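Local coordinates for protein putative histidinol-phosphate aminotransferase (Erwinia carotovora atroseptica, PDB 3LY1) that binds pyridoxal 5'-phosphate and probably acts as a transaminase, perhaps on histidinol phosphate, at residues A[210-222]-A[248-262]. Numbering follows the deposited sequence.
Sequences TFSKIHAMAGMRV and GVDAALASMNDSAFI. With PLP (pyridoxal-5'-phosphate), chain E; EDO (1,2-ethanediol), chain H.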
ATOM      1  N   THR A 210      10.641  -6.437   6.543  1.00 13.91           N
ATOM      2  CA  THR A 210      10.560  -5.217   5.737  1.00 13.96           C
ATOM      3  C   THR A 210      11.882  -5.005   5.006  1.00 14.78           C
ATOM      4  O   THR A 210      12.896  -5.467   5.473  1.00 14.11           O
ATOM      5  CB  THR A 210      10.241  -3.987   6.595  1.00 15.70           C
ATOM      6  OG1 THR A 210      10.060  -2.838   5.744  1.00 15.38           O
ATOM      7  CG2 THR A 210      11.334  -3.735   7.622  1.00 15.82           C
ATOM      8  N   PHE A 211      11.843  -4.315   3.863  1.00 15.16           N
ATOM      9  CA  PHE A 211      13.045  -3.830   3.159  1.00 14.61           C
ATOM     10  C   PHE A 211      13.471  -2.404   3.611  1.00 14.72           C
ATOM     11  O   PHE A 211      14.400  -1.805   3.050  1.00 13.89           O
ATOM     12  CB  PHE A 211      12.803  -3.858   1.655  1.00 14.32           C
ATOM     13  CG  PHE A 211      12.885  -5.232   1.036  1.00 14.81           C
ATOM     14  CD1 PHE A 211      11.810  -6.125   1.061  1.00 14.07           C
ATOM     15  CD2 PHE A 211      14.041  -5.633   0.427  1.00 15.03           C
ATOM     16  CE1 PHE A 211      11.925  -7.389   0.469  1.00 13.23           C
ATOM     17  CE2 PHE A 211      14.156  -6.891  -0.185  1.00 17.12           C
ATOM     18  CZ  PHE A 211      13.099  -7.769  -0.158  1.00 15.06           C
ATOM     19  N   SER A 212      12.768  -1.853   4.590  1.00 15.54           N
ATOM     20  CA  SER A 212      12.901  -0.456   4.977  1.00 16.02           C
ATOM     21  C   SER A 212      14.188  -0.174   5.791  1.00 16.45           C
ATOM     22  O   SER A 212      14.538   0.976   5.943  1.00 16.98           O
ATOM     23  CB  SER A 212      11.694  -0.002   5.791  1.00 16.34           C
ATOM     24  OG  SER A 212      10.528   0.110   5.017  1.00 16.78           O
ATOM     25  N   LYS A 213      14.866  -1.198   6.309  1.00 15.41           N
ATOM     26  CA  LYS A 213      15.947  -0.986   7.299  1.00 16.03           C
ATOM     27  C   LYS A 213      17.313  -1.422   6.764  1.00 15.73           C
ATOM     28  O   LYS A 213      17.963  -0.625   6.107  1.00 15.27           O
ATOM     29  CB  LYS A 213      15.587  -1.607   8.646  1.00 16.57           C
ATOM     30  CG  LYS A 213      14.157  -1.240   9.164  1.00 16.93           C
ATOM     31  CD  LYS A 213      13.938   0.238   9.452  1.00 18.62           C
ATOM     32  CE  LYS A 213      12.503   0.565   9.837  1.00 22.75           C
ATOM     33  NZ  LYS A 213      12.307   2.024  10.131  1.00 26.40           N
ATOM     34  N   ILE A 214      17.733  -2.666   6.942  1.00 16.54           N
ATOM     35  CA  ILE A 214      19.054  -3.057   6.406  1.00 16.64           C
ATOM     36  C   ILE A 214      19.130  -2.750   4.897  1.00 16.77           C
ATOM     37  O   ILE A 214      20.175  -2.275   4.408  1.00 16.57           O
ATOM     38  CB  ILE A 214      19.425  -4.546   6.696  1.00 16.21           C
ATOM     39  CG1 ILE A 214      20.904  -4.825   6.375  1.00 19.74           C
ATOM     40  CG2 ILE A 214      18.562  -5.492   5.938  1.00 17.41           C
ATOM     41  CD1 ILE A 214      21.807  -4.802   7.562  1.00 18.61           C
ATOM     42  N   HIS A 215      18.029  -2.998   4.170  1.00 16.31           N
ATOM     43  CA  HIS A 215      18.010  -2.799   2.727  1.00 16.15           C
ATOM     44  C   HIS A 215      17.839  -1.326   2.348  1.00 15.50           C
ATOM     45  O   HIS A 215      17.874  -0.991   1.184  1.00 16.12           O
ATOM     46  CB  HIS A 215      16.906  -3.641   2.057  1.00 17.24           C
ATOM     47  CG  HIS A 215      17.188  -5.120   2.027  1.00 17.22           C
ATOM     48  ND1 HIS A 215      17.875  -5.718   1.000  1.00 19.80           N
ATOM     49  CD2 HIS A 215      16.863  -6.112   2.891  1.00 19.72           C
ATOM     50  CE1 HIS A 215      17.954  -7.016   1.225  1.00 21.06           C
ATOM     51  NE2 HIS A 215      17.352  -7.282   2.367  1.00 17.27           N
ATOM     52  N   ALA A 216      17.607  -0.453   3.317  1.00 15.34           N
ATOM     53  CA  ALA A 216      17.622   1.001   3.069  1.00 16.35           C
ATOM     54  C   ALA A 216      16.548   1.499   2.082  1.00 16.43           C
ATOM     55  O   ALA A 216      16.785   2.445   1.351  1.00 17.78           O
ATOM     56  CB  ALA A 216      19.041   1.457   2.599  1.00 15.12           C
HETATM   57  N   MSE A 217      15.356   0.912   2.113  1.00 16.93           N
HETATM   58  CA  MSE A 217      14.308   1.256   1.141  1.00 17.12           C
HETATM   59  C   MSE A 217      12.995   1.678   1.812  1.00 17.30           C
HETATM   60  O   MSE A 217      11.906   1.414   1.260  1.00 17.31           O
HETATM   61  CB  MSE A 217      14.047   0.053   0.225  1.00 17.91           C
HETATM   62  CG  MSE A 217      15.239  -0.424  -0.548  1.00 17.57           C
HETATM   63 SE   MSE A 217      14.975  -2.171  -1.555  0.75 18.21          SE
HETATM   64  CE  MSE A 217      13.311  -1.896  -1.959  1.00  2.00           C
ATOM     65  N   ALA A 218      13.086   2.372   2.949  1.00 15.73           N
ATOM     66  CA  ALA A 218      11.900   2.830   3.672  1.00 16.31           C
ATOM     67  C   ALA A 218      10.899   3.474   2.709  1.00 15.10           C
ATOM     68  O   ALA A 218       9.767   3.124   2.732  1.00 14.97           O
ATOM     69  CB  ALA A 218      12.267   3.815   4.828  1.00 15.43           C
ATOM     70  N   GLY A 219      11.347   4.367   1.832  1.00 14.54           N
ATOM     71  CA  GLY A 219      10.411   5.092   0.970  1.00 13.85           C
ATOM     72  C   GLY A 219       9.899   4.302  -0.217  1.00 13.94           C
ATOM     73  O   GLY A 219       9.107   4.809  -0.981  1.00 14.03           O
HETATM   74  N   MSE A 220      10.374   3.084  -0.392  1.00 13.84           N
HETATM   75  CA  MSE A 220       9.942   2.227  -1.478  1.00 14.92           C
HETATM   76  C   MSE A 220       8.752   1.329  -1.101  1.00 14.31           C
HETATM   77  O   MSE A 220       8.083   0.788  -1.985  1.00 14.59           O
HETATM   78  CB  MSE A 220      11.105   1.402  -1.988  1.00 14.04           C
HETATM   79  CG  MSE A 220      12.169   2.198  -2.650  1.00 18.48           C
HETATM   80 SE   MSE A 220      11.765   2.596  -4.571  0.75 20.77          SE
HETATM   81  CE  MSE A 220      10.864   4.331  -4.313  1.00 18.61           C
ATOM     82  N   ARG A 221       8.429   1.246   0.196  1.00 14.05           N
ATOM     83  CA  ARG A 221       7.247   0.539   0.672  1.00 13.95           C
ATOM     84  C   ARG A 221       7.167  -0.935   0.210  1.00 13.89           C
ATOM     85  O   ARG A 221       6.263  -1.326  -0.537  1.00 12.65           O
ATOM     86  CB  ARG A 221       5.953   1.325   0.342  1.00 14.33           C
ATOM     87  CG  ARG A 221       6.085   2.850   0.501  1.00 15.34           C
ATOM     88  CD  ARG A 221       6.534   3.275   1.901  1.00 14.80           C
ATOM     89  NE  ARG A 221       5.681   2.708   2.971  1.00 12.96           N
ATOM     90  CZ  ARG A 221       6.128   2.013   4.015  1.00 12.38           C
ATOM     91  NH1 ARG A 221       7.424   1.824   4.182  1.00 15.40           N
ATOM     92  NH2 ARG A 221       5.274   1.535   4.920  1.00 15.30           N
ATOM     93  N   VAL A 222       8.117  -1.741   0.672  1.00 13.67           N
ATOM     94  CA  VAL A 222       8.110  -3.165   0.412  1.00 14.08           C
ATOM     95  C   VAL A 222       8.364  -3.911   1.705  1.00 13.81           C
ATOM     96  O   VAL A 222       9.403  -3.758   2.319  1.00 14.94           O
ATOM     97  CB  VAL A 222       9.172  -3.590  -0.667  1.00 14.08           C
ATOM     98  CG1 VAL A 222       8.951  -5.057  -1.083  1.00 13.37           C
ATOM     99  CG2 VAL A 222       9.168  -2.652  -1.911  1.00 15.68           C
ATOM    100  N   GLY A 248       9.848  -0.304  -6.334  1.00 13.07           N
ATOM    101  CA  GLY A 248      10.089  -1.071  -5.141  1.00 13.62           C
ATOM    102  C   GLY A 248      10.290  -2.557  -5.380  1.00 13.41           C
ATOM    103  O   GLY A 248      11.207  -3.142  -4.797  1.00 13.79           O
ATOM    104  N   VAL A 249       9.457  -3.154  -6.241  1.00 12.28           N
ATOM    105  CA  VAL A 249       9.553  -4.584  -6.544  1.00 13.04           C
ATOM    106  C   VAL A 249      10.907  -4.878  -7.225  1.00 13.30           C
ATOM    107  O   VAL A 249      11.627  -5.800  -6.841  1.00 13.74           O
ATOM    108  CB  VAL A 249       8.405  -5.075  -7.444  1.00 13.07           C
ATOM    109  CG1 VAL A 249       8.698  -6.463  -7.961  1.00 12.87           C
ATOM    110  CG2 VAL A 249       7.063  -5.026  -6.682  1.00 15.75           C
ATOM    111  N   ASP A 250      11.263  -4.085  -8.225  1.00 14.02           N
ATOM    112  CA  ASP A 250      12.536  -4.297  -8.927  1.00 14.12           C
ATOM    113  C   ASP A 250      13.739  -3.926  -8.033  1.00 14.19           C
ATOM    114  O   ASP A 250      14.816  -4.537  -8.140  1.00 13.49           O
ATOM    115  CB  ASP A 250      12.589  -3.491 -10.230  1.00 14.98           C
ATOM    116  CG  ASP A 250      11.818  -4.148 -11.397  1.00 16.86           C
ATOM    117  OD1 ASP A 250      11.239  -5.252 -11.236  1.00 19.00           O
ATOM    118  OD2 ASP A 250      11.843  -3.562 -12.508  1.00 20.31           O
ATOM    119  N   ALA A 251      13.581  -2.932  -7.148  1.00 12.55           N
ATOM    120  CA  ALA A 251      14.666  -2.647  -6.211  1.00 12.82           C
ATOM    121  C   ALA A 251      14.821  -3.791  -5.218  1.00 13.29           C
ATOM    122  O   ALA A 251      15.933  -4.168  -4.886  1.00 14.45           O
ATOM    123  CB  ALA A 251      14.479  -1.329  -5.537  1.00 13.39           C
ATOM    124  N   ALA A 252      13.706  -4.353  -4.727  1.00 14.94           N
ATOM    125  CA  ALA A 252      13.776  -5.480  -3.788  1.00 15.07           C
ATOM    126  C   ALA A 252      14.442  -6.701  -4.439  1.00 16.03           C
ATOM    127  O   ALA A 252      15.272  -7.353  -3.799  1.00 15.76           O
ATOM    128  CB  ALA A 252      12.371  -5.844  -3.211  1.00 15.74           C
ATOM    129  N   LEU A 253      14.084  -7.007  -5.676  1.00 16.11           N
ATOM    130  CA  LEU A 253      14.680  -8.155  -6.367  1.00 18.30           C
ATOM    131  C   LEU A 253      16.192  -7.981  -6.466  1.00 18.84           C
ATOM    132  O   LEU A 253      16.942  -8.924  -6.231  1.00 20.92           O
ATOM    133  CB  LEU A 253      14.097  -8.350  -7.757  1.00 17.90           C
ATOM    134  CG  LEU A 253      12.695  -8.952  -7.856  1.00 19.53           C
ATOM    135  CD1 LEU A 253      12.165  -8.763  -9.292  1.00 16.57           C
ATOM    136  CD2 LEU A 253      12.648 -10.432  -7.431  1.00 18.34           C
ATOM    137  N   ALA A 254      16.638  -6.783  -6.810  1.00 18.77           N
ATOM    138  CA  ALA A 254      18.059  -6.511  -6.933  1.00 18.86           C
ATOM    139  C   ALA A 254      18.795  -6.544  -5.574  1.00 19.05           C
ATOM    140  O   ALA A 254      19.909  -7.074  -5.483  1.00 19.26           O
ATOM    141  CB  ALA A 254      18.275  -5.176  -7.631  1.00 17.96           C
ATOM    142  N   SER A 255      18.184  -5.976  -4.528  1.00 20.24           N
ATOM    143  CA  SER A 255      18.842  -5.870  -3.206  1.00 20.54           C
ATOM    144  C   SER A 255      19.051  -7.266  -2.602  1.00 21.57           C
ATOM    145  O   SER A 255      20.105  -7.555  -2.013  1.00 21.96           O
ATOM    146  CB  SER A 255      18.060  -4.948  -2.267  1.00 20.57           C
ATOM    147  OG  SER A 255      18.842  -4.579  -1.147  1.00 21.29           O
HETATM  148  N   MSE A 256      18.095  -8.157  -2.835  1.00 21.91           N
HETATM  149  CA  MSE A 256      18.257  -9.565  -2.455  1.00 23.35           C
HETATM  150  C   MSE A 256      19.448 -10.281  -3.108  1.00 25.00           C
HETATM  151  O   MSE A 256      19.895 -11.303  -2.569  1.00 25.48           O
HETATM  152  CB  MSE A 256      16.972 -10.354  -2.714  1.00 22.57           C
HETATM  153  CG  MSE A 256      15.845  -9.992  -1.794  1.00 21.98           C
HETATM  154 SE   MSE A 256      14.372 -11.133  -2.162  0.75 19.90          SE
HETATM  155  CE  MSE A 256      15.083 -12.757  -1.290  1.00 20.89           C
ATOM    156  N   ASN A 257      19.953  -9.782  -4.245  1.00 26.43           N
ATOM    157  CA  ASN A 257      21.170 -10.326  -4.877  1.00 27.20           C
ATOM    158  C   ASN A 257      22.480  -9.582  -4.505  1.00 27.29           C
ATOM    159  O   ASN A 257      23.561 -10.124  -4.680  1.00 26.93           O
ATOM    160  CB  ASN A 257      21.068 -10.327  -6.409  1.00 27.91           C
ATOM    161  CG  ASN A 257      19.997 -11.273  -6.946  1.00 29.54           C
ATOM    162  OD1 ASN A 257      19.776 -12.369  -6.414  1.00 31.21           O
ATOM    163  ND2 ASN A 257      19.319 -10.841  -8.012  1.00 30.27           N
ATOM    164  N   ASP A 258      22.369  -8.358  -3.984  1.00 27.20           N
ATOM    165  CA  ASP A 258      23.525  -7.529  -3.628  1.00 27.17           C
ATOM    166  C   ASP A 258      23.924  -7.773  -2.174  1.00 27.03           C
ATOM    167  O   ASP A 258      23.660  -6.957  -1.273  1.00 27.04           O
ATOM    168  CB  ASP A 258      23.220  -6.037  -3.855  1.00 27.27           C
ATOM    169  CG  ASP A 258      24.487  -5.174  -3.887  1.00 27.76           C
ATOM    170  OD1 ASP A 258      25.588  -5.642  -3.477  1.00 26.61           O
ATOM    171  OD2 ASP A 258      24.360  -4.019  -4.341  1.00 28.64           O
ATOM    172  N   SER A 259      24.568  -8.911  -1.955  1.00 27.03           N
ATOM    173  CA  SER A 259      24.968  -9.327  -0.617  1.00 27.05           C
ATOM    174  C   SER A 259      26.101  -8.445  -0.053  1.00 26.10           C
ATOM    175  O   SER A 259      26.209  -8.269   1.158  1.00 25.82           O
ATOM    176  CB  SER A 259      25.364 -10.809  -0.646  1.00 27.33           C
ATOM    177  OG  SER A 259      26.499 -11.007  -1.472  1.00 28.71           O
ATOM    178  N   ALA A 260      26.931  -7.899  -0.936  1.00 25.77           N
ATOM    179  CA  ALA A 260      28.029  -7.031  -0.533  1.00 25.35           C
ATOM    180  C   ALA A 260      27.465  -5.770   0.142  1.00 24.60           C
ATOM    181  O   ALA A 260      27.983  -5.316   1.182  1.00 25.19           O
ATOM    182  CB  ALA A 260      28.879  -6.659  -1.736  1.00 25.15           C
ATOM    183  N   PHE A 261      26.394  -5.212  -0.427  1.00 23.21           N
ATOM    184  CA  PHE A 261      25.769  -4.038   0.170  1.00 22.23           C
ATOM    185  C   PHE A 261      25.218  -4.331   1.569  1.00 21.30           C
ATOM    186  O   PHE A 261      25.386  -3.523   2.462  1.00 20.58           O
ATOM    187  CB  PHE A 261      24.670  -3.416  -0.708  1.00 22.09           C
ATOM    188  CG  PHE A 261      23.954  -2.287  -0.028  1.00 22.02           C
ATOM    189  CD1 PHE A 261      24.496  -1.022  -0.016  1.00 23.55           C
ATOM    190  CD2 PHE A 261      22.755  -2.509   0.657  1.00 23.11           C
ATOM    191  CE1 PHE A 261      23.840   0.028   0.636  1.00 23.47           C
ATOM    192  CE2 PHE A 261      22.107  -1.482   1.304  1.00 24.35           C
ATOM    193  CZ  PHE A 261      22.652  -0.203   1.289  1.00 25.26           C
ATOM    194  N   ILE A 262      24.565  -5.474   1.755  1.00 20.79           N
ATOM    195  CA  ILE A 262      23.942  -5.810   3.058  1.00 20.22           C
ATOM    196  C   ILE A 262      25.027  -5.892   4.147  1.00 19.63           C
ATOM    197  O   ILE A 262      24.918  -5.317   5.246  1.00 17.92           O
ATOM    198  CB  ILE A 262      23.127  -7.116   2.934  1.00 20.65           C
ATOM    199  CG1 ILE A 262      21.962  -6.879   1.961  1.00 22.58           C
ATOM    200  CG2 ILE A 262      22.603  -7.617   4.286  1.00 21.18           C
ATOM    201  CD1 ILE A 262      20.893  -5.854   2.496  1.00 21.66           C
TER
HETATM  202  N1  PLP E 500       8.030  -2.697  12.709  1.00 22.27           N
HETATM  203  C2  PLP E 500       8.902  -1.958  13.482  1.00 23.66           C
HETATM  204  C2A PLP E 500       9.422  -2.561  14.763  1.00 21.62           C
HETATM  205  C3  PLP E 500       9.236  -0.670  13.063  1.00 23.38           C
HETATM  206  O3  PLP E 500      10.079   0.066  13.833  1.00 23.50           O
HETATM  207  C4  PLP E 500       8.688  -0.152  11.869  1.00 29.17           C
HETATM  208  C4A PLP E 500       9.139   1.182  11.332  1.00 33.61           C
HETATM  209  O4A PLP E 500       9.114   2.106  12.129  1.00 41.58           O
HETATM  210  C5  PLP E 500       7.797  -0.916  11.106  1.00 23.83           C
HETATM  211  C6  PLP E 500       7.475  -2.193  11.568  1.00 22.61           C
HETATM  212  C5A PLP E 500       7.168  -0.405   9.828  1.00 26.61           C
HETATM  213  O4P PLP E 500       8.105  -0.105   8.776  1.00 24.18           O
HETATM  214  P   PLP E 500       7.704  -0.270   7.240  1.00 23.16           P
HETATM  215  O1P PLP E 500       6.248  -0.015   7.005  1.00 23.75           O
HETATM  216  O2P PLP E 500       8.117  -1.690   6.956  1.00 25.58           O
HETATM  217  O3P PLP E 500       8.617   0.748   6.577  1.00 27.13           O
HETATM  218  C1  EDO H   2      14.262  -9.419   3.064  1.00 40.92           C
HETATM  219  O1  EDO H   2      14.218  -9.644   4.469  1.00 40.07           O
HETATM  220  C2  EDO H   2      14.955 -10.604   2.412  1.00 40.94           C
HETATM  221  O2  EDO H   2      16.359 -10.403   2.529  1.00 42.85           O
HETATM  222  O   HOH W   1      19.270  -1.737  -0.938  1.00 20.16           O
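The ring of Phe-211 takes the CB methyl of Ala-252 on one face, a CH-pi contact 3.8 Å from the ring centroid. A 1,2-ethanediol molecule, probably from the crystallisation liquor, covers the opposite face. Met-256 meets the ring edge, with CG in the plane and SE beside it as a Met-aromatic contact. The imidazole of His-215 lies between Phe-211 CD2 on one face and Ile-262 CD1 on the other. Ile-262 CD1 is 3.5 Å from the His-215 ring centroid.

At the imidazole edge, His-215 ND1 and Ser-255 OG form a short, nearly straight hydrogen bond (2.6 Å, 176°). Ser-255 reaches it with OG turned anti to its own backbone N (chi1 -165°). A water bonded to Ser-255 OG also donates to His-215 O, which ties the serine to the loop a second time. His-215 NE2 is hydrogen-bonded to O2 of the 1,2-ethanediol.

Met-217 bends at its last torsion (35°) and sets CE against helix 246-255, 3.8 Å from Ala-251 CB. Val-222 CG2 packs on Gly-248 O at 3.6 Å. The side chains of Ile-214 and Ile-262 cross at about a right angle.

Thr-210 at the end of strand 205-210, with Ser-212 and Arg-221 of the loop, hydrogen-bonds the cofactor phosphate, and Lys-213 NZ lies near PLP C4A. Helices 246-255 and 259-283 thus back the cofactor-binding loop of a fold type I PLP-dependent aminotransferase.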